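Local structure of sulfoquinovosidase (Escherichia coli, 5AEG) at residues L447-T459 with K463-V475. The protein hydrolyses sulfoquinovosyl diacylglycerides and simple sulfoquinovosides such as sulfoquinovosyl glycerol, releasing sulfoquinovose for breakdown by sulfoglycolysis. Residues are numbered along the deposited sequence; the frame is centred on the assembly and turned at random.
With CA (calcium ion), chain D.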
loop_
_atom_site.group_PDB
_atom_site.type_symbol
_atom_site.label_atom_id
_atom_site.label_comp_id
_atom_site.label_asym_id
_atom_site.label_seq_id
_atom_site.Cartn_x
_atom_site.Cartn_y
_atom_site.Cartn_z
ATOM N N LEU A 447 -16.255 12.479 -5.861
ATOM C CA LEU A 447 -16.098 11.074 -5.488
ATOM C C LEU A 447 -16.767 10.190 -6.515
ATOM O O LEU A 447 -17.853 10.482 -6.960
ATOM C CB LEU A 447 -16.580 10.813 -4.048
ATOM C CG LEU A 447 -15.683 11.385 -2.950
ATOM C CD1 LEU A 447 -16.308 11.252 -1.562
ATOM C CD2 LEU A 447 -14.258 10.794 -2.937
ATOM N N GLY A 448 -16.080 9.146 -7.001
ATOM C CA GLY A 448 -16.629 8.312 -8.082
ATOM C C GLY A 448 -16.467 8.898 -9.478
ATOM O O GLY A 448 -16.792 8.247 -10.452
ATOM N N GLU A 449 -15.844 10.069 -9.596
ATOM C CA GLU A 449 -15.595 10.679 -10.896
ATOM C C GLU A 449 -14.129 10.976 -11.145
ATOM O O GLU A 449 -13.644 10.883 -12.284
ATOM C CB GLU A 449 -16.398 12.018 -11.076
ATOM C CG GLU A 449 -17.896 11.884 -11.395
ATOM C CD GLU A 449 -18.635 13.210 -11.136
ATOM O OE1 GLU A 449 -18.213 14.248 -11.695
ATOM O OE2 GLU A 449 -19.572 13.225 -10.300
ATOM N N ILE A 450 -13.445 11.440 -10.125
ATOM C CA ILE A 450 -12.005 11.647 -10.160
ATOM C C ILE A 450 -11.313 10.519 -9.393
ATOM O O ILE A 450 -11.783 10.084 -8.344
ATOM C CB ILE A 450 -11.657 13.047 -9.555
ATOM C CG1 ILE A 450 -12.133 14.125 -10.550
ATOM C CG2 ILE A 450 -10.178 13.247 -9.219
ATOM C CD1 ILE A 450 -12.045 15.557 -9.993
ATOM N N LEU A 451 -10.172 10.090 -9.918
ATOM C CA LEU A 451 -9.395 8.975 -9.290
ATOM C C LEU A 451 -7.952 9.429 -8.978
ATOM O O LEU A 451 -7.162 9.735 -9.906
ATOM C CB LEU A 451 -9.446 7.707 -10.209
ATOM C CG LEU A 451 -8.756 6.612 -9.376
ATOM C CD1 LEU A 451 -9.557 5.906 -8.320
ATOM C CD2 LEU A 451 -7.483 5.995 -9.897
ATOM N N PHE A 452 -7.619 9.488 -7.709
ATOM C CA PHE A 452 -6.217 9.673 -7.311
ATOM C C PHE A 452 -5.627 8.363 -6.806
ATOM O O PHE A 452 -6.339 7.457 -6.306
ATOM C CB PHE A 452 -6.003 10.829 -6.317
ATOM C CG PHE A 452 -6.629 10.657 -5.028
ATOM C CD1 PHE A 452 -5.940 10.044 -3.969
ATOM C CD2 PHE A 452 -7.879 11.173 -4.807
ATOM C CE1 PHE A 452 -6.560 9.926 -2.715
ATOM C CE2 PHE A 452 -8.505 11.015 -3.606
ATOM C CZ PHE A 452 -7.858 10.429 -2.552
ATOM N N PHE A 453 -4.332 8.252 -6.920
ATOM C CA PHE A 453 -3.674 7.039 -6.513
ATOM C C PHE A 453 -2.453 7.385 -5.688
ATOM O O PHE A 453 -1.756 8.364 -6.021
ATOM C CB PHE A 453 -3.394 6.097 -7.704
ATOM C CG PHE A 453 -2.705 6.741 -8.878
ATOM C CD1 PHE A 453 -3.428 7.395 -9.842
ATOM C CD2 PHE A 453 -1.333 6.577 -9.055
ATOM C CE1 PHE A 453 -2.792 8.018 -10.910
ATOM C CE2 PHE A 453 -0.683 7.149 -10.147
ATOM C CZ PHE A 453 -1.430 7.853 -11.073
ATOM N N MET A 454 -2.178 6.556 -4.672
ATOM C CA MET A 454 -1.108 6.806 -3.725
ATOM C C MET A 454 -0.226 5.628 -3.572
ATOM O O MET A 454 -0.670 4.462 -3.777
ATOM C CB MET A 454 -1.759 7.098 -2.302
ATOM C CG MET A 454 -2.704 8.267 -2.387
ATOM S SD MET A 454 -3.219 8.862 -0.766
ATOM C CE MET A 454 -1.739 9.651 -0.133
ATOM N N ARG A 455 1.024 5.854 -3.149
ATOM C CA ARG A 455 1.821 4.741 -2.702
ATOM C C ARG A 455 1.896 4.591 -1.187
ATOM O O ARG A 455 1.780 3.517 -0.686
ATOM C CB ARG A 455 3.227 4.700 -3.297
ATOM C CG ARG A 455 4.201 5.823 -2.989
ATOM C CD ARG A 455 5.547 5.585 -3.740
ATOM N NE ARG A 455 6.243 6.891 -3.693
ATOM C CZ ARG A 455 7.223 7.297 -2.882
ATOM N NH1 ARG A 455 7.841 6.530 -2.047
ATOM N NH2 ARG A 455 7.607 8.550 -2.908
ATOM N N ALA A 456 2.190 5.675 -0.474
ATOM C CA ALA A 456 2.164 5.648 0.976
ATOM C C ALA A 456 0.799 5.488 1.564
ATOM O O ALA A 456 -0.189 5.949 0.983
ATOM C CB ALA A 456 2.842 6.905 1.525
ATOM N N GLY A 457 0.769 4.823 2.735
ATOM C CA GLY A 457 -0.398 4.681 3.487
ATOM C C GLY A 457 -0.241 4.474 4.936
ATOM O O GLY A 457 0.843 4.204 5.412
ATOM N N SER A 458 -1.371 4.630 5.655
ATOM C CA SER A 458 -1.405 4.340 7.061
ATOM C C SER A 458 -2.863 4.134 7.445
ATOM O O SER A 458 -3.750 4.232 6.612
ATOM C CB SER A 458 -0.787 5.501 7.892
ATOM O OG SER A 458 -1.468 6.743 7.761
ATOM N N THR A 459 -3.092 3.779 8.702
ATOM C CA THR A 459 -4.439 3.539 9.214
ATOM C C THR A 459 -5.410 4.620 8.793
ATOM O O THR A 459 -5.167 5.781 9.029
ATOM C CB THR A 459 -4.396 3.375 10.749
ATOM O OG1 THR A 459 -3.552 2.270 11.108
ATOM C CG2 THR A 459 -5.761 3.178 11.251
ATOM N N LYS A 463 -10.295 4.236 3.952
ATOM C CA LYS A 463 -11.417 5.159 3.602
ATOM C C LYS A 463 -10.936 6.235 2.582
ATOM O O LYS A 463 -11.637 6.576 1.612
ATOM C CB LYS A 463 -11.901 5.925 4.860
ATOM C CG LYS A 463 -13.097 6.879 4.590
ATOM C CD LYS A 463 -13.650 7.332 5.943
ATOM C CE LYS A 463 -14.693 8.453 5.909
ATOM N NZ LYS A 463 -15.466 8.452 4.649
ATOM N N TYR A 464 -9.757 6.781 2.845
ATOM C CA TYR A 464 -9.361 8.006 2.181
ATOM C C TYR A 464 -8.582 7.846 0.873
ATOM O O TYR A 464 -8.620 8.770 0.090
ATOM C CB TYR A 464 -8.549 8.876 3.144
ATOM C CG TYR A 464 -9.359 9.333 4.349
ATOM C CD1 TYR A 464 -10.615 9.919 4.185
ATOM C CD2 TYR A 464 -8.896 9.100 5.631
ATOM C CE1 TYR A 464 -11.371 10.332 5.293
ATOM C CE2 TYR A 464 -9.642 9.494 6.735
ATOM C CZ TYR A 464 -10.867 10.108 6.555
ATOM O OH TYR A 464 -11.571 10.472 7.657
ATOM N N SER A 465 -7.906 6.712 0.609
ATOM C CA SER A 465 -7.155 6.600 -0.691
ATOM C C SER A 465 -8.073 5.852 -1.664
ATOM O O SER A 465 -8.446 4.684 -1.438
ATOM C CB SER A 465 -5.850 5.863 -0.563
ATOM O OG SER A 465 -5.248 5.755 -1.833
ATOM N N THR A 466 -8.421 6.485 -2.767
ATOM C CA THR A 466 -9.281 5.876 -3.706
ATOM C C THR A 466 -8.609 4.750 -4.530
ATOM O O THR A 466 -9.310 3.972 -5.196
ATOM C CB THR A 466 -9.818 6.945 -4.703
ATOM O OG1 THR A 466 -8.736 7.828 -5.122
ATOM C CG2 THR A 466 -10.901 7.854 -3.975
ATOM N N MET A 467 -7.289 4.688 -4.511
ATOM C CA MET A 467 -6.543 3.617 -5.228
ATOM C C MET A 467 -5.154 3.584 -4.724
ATOM O O MET A 467 -4.511 4.673 -4.603
ATOM C CB MET A 467 -6.531 3.926 -6.732
ATOM C CG MET A 467 -5.596 3.067 -7.534
ATOM S SD MET A 467 -5.992 1.305 -7.694
ATOM C CE MET A 467 -7.377 1.448 -8.849
ATOM N N MET A 468 -4.651 2.386 -4.402
ATOM C CA MET A 468 -3.256 2.236 -4.086
ATOM C C MET A 468 -2.495 1.830 -5.365
ATOM O O MET A 468 -2.996 1.105 -6.218
ATOM C CB MET A 468 -2.974 1.228 -2.950
ATOM C CG MET A 468 -3.748 1.456 -1.687
ATOM S SD MET A 468 -3.546 3.071 -0.998
ATOM C CE MET A 468 -1.817 3.292 -0.831
ATOM N N TRP A 469 -1.253 2.332 -5.478
ATOM C CA TRP A 469 -0.311 1.775 -6.449
ATOM C C TRP A 469 0.896 1.261 -5.709
ATOM O O TRP A 469 1.307 1.808 -4.674
ATOM C CB TRP A 469 -0.032 2.646 -7.672
ATOM C CG TRP A 469 1.351 3.221 -7.867
ATOM C CD1 TRP A 469 2.384 2.696 -8.610
ATOM C CD2 TRP A 469 1.823 4.496 -7.379
ATOM N NE1 TRP A 469 3.463 3.529 -8.534
ATOM C CE2 TRP A 469 3.154 4.606 -7.745
ATOM C CE3 TRP A 469 1.258 5.484 -6.552
ATOM C CZ2 TRP A 469 3.952 5.735 -7.384
ATOM C CZ3 TRP A 469 2.020 6.589 -6.223
ATOM C CH2 TRP A 469 3.373 6.667 -6.584
ATOM N N ALA A 470 1.562 0.299 -6.336
ATOM C CA ALA A 470 2.641 -0.402 -5.679
ATOM C C ALA A 470 3.995 0.337 -5.586
ATOM O O ALA A 470 4.961 -0.243 -5.172
ATOM C CB ALA A 470 2.839 -1.747 -6.346
ATOM N N GLY A 471 4.019 1.608 -5.932
ATOM C CA GLY A 471 5.227 2.380 -5.761
ATOM C C GLY A 471 6.319 1.947 -6.716
ATOM O O GLY A 471 6.005 1.491 -7.786
ATOM N N ASP A 472 7.568 2.014 -6.241
ATOM C CA ASP A 472 8.803 1.821 -7.099
ATOM C C ASP A 472 9.213 0.400 -7.090
ATOM O O ASP A 472 9.783 -0.058 -6.139
ATOM C CB ASP A 472 10.019 2.663 -6.622
ATOM C CG ASP A 472 10.395 2.435 -5.062
ATOM O OD1 ASP A 472 9.457 2.911 -4.322
ATOM O OD2 ASP A 472 11.490 1.809 -4.557
ATOM N N GLN A 473 8.910 -0.338 -8.190
ATOM C CA GLN A 473 9.604 -1.573 -8.456
ATOM C C GLN A 473 10.836 -1.270 -9.342
ATOM O O GLN A 473 10.836 -0.327 -10.108
ATOM C CB GLN A 473 8.718 -2.574 -9.295
ATOM C CG GLN A 473 7.748 -3.311 -8.389
ATOM C CD GLN A 473 6.625 -2.426 -7.954
ATOM O OE1 GLN A 473 5.858 -1.954 -8.784
ATOM N NE2 GLN A 473 6.527 -2.154 -6.648
ATOM N N ASN A 474 11.855 -2.073 -9.192
ATOM C CA ASN A 474 12.913 -2.095 -10.164
ATOM C C ASN A 474 12.360 -2.493 -11.533
ATOM O O ASN A 474 11.427 -3.301 -11.614
ATOM C CB ASN A 474 13.983 -3.094 -9.776
ATOM C CG ASN A 474 14.844 -2.644 -8.534
ATOM O OD1 ASN A 474 14.766 -1.514 -8.064
ATOM N ND2 ASN A 474 15.613 -3.572 -7.996
ATOM N N VAL A 475 13.069 -2.089 -12.585
ATOM C CA VAL A 475 12.808 -2.622 -13.940
ATOM C C VAL A 475 13.533 -3.946 -14.116
ATOM O O VAL A 475 14.335 -4.116 -15.037
ATOM C CB VAL A 475 13.137 -1.563 -15.028
ATOM C CG1 VAL A 475 12.177 -0.386 -14.900
ATOM C CG2 VAL A 475 14.594 -1.101 -15.051
HETATM CA CA CA D . 11.710 -0.570 -4.806
HETATM O O HOH W 1 12.979 0.031 -6.736
#
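T466 reaches across to F452 with its hydroxyl, which donates to the backbone O of F452 (OG1 to O, 2.7 Å) and lies over the centre of the phenyl face, OG1 3.3 Å above the ring plane. Threonine suits the place by combining that hydroxyl with a methyl, CG2, that packs on F452 CE2 (4.0 Å). Replacing F452 by an alanine would probably open a gap beneath the hydroxyl and methyl. Further along, M454 grips the other backbone twice: its N donates to M467 O in the carbonyl plane, and its O accepts an almost straight bond from W469 N (2.8 Å, 173° at the hydrogen). These bonds join neighbouring parallel strands 451-454 and 468-469 of the family 31 TIM barrel. The edge of F453 meets the W469 six-membered ring face in an offset edge-to-face pair, planes 86° apart, while R455 CB sits over that ring, 3.8 Å from the centroid. With CG between backbone N and carbonyl carbon (chi1 64°), the extended R455 chain runs alongside the indole past G471, where a side chain would crowd CD. Its guanidinium forms salt bridges with the nucleophile D405 and with E408, while D504 holds W469 NE1. D472, the inferred proton donor, binds calcium through O and OD2.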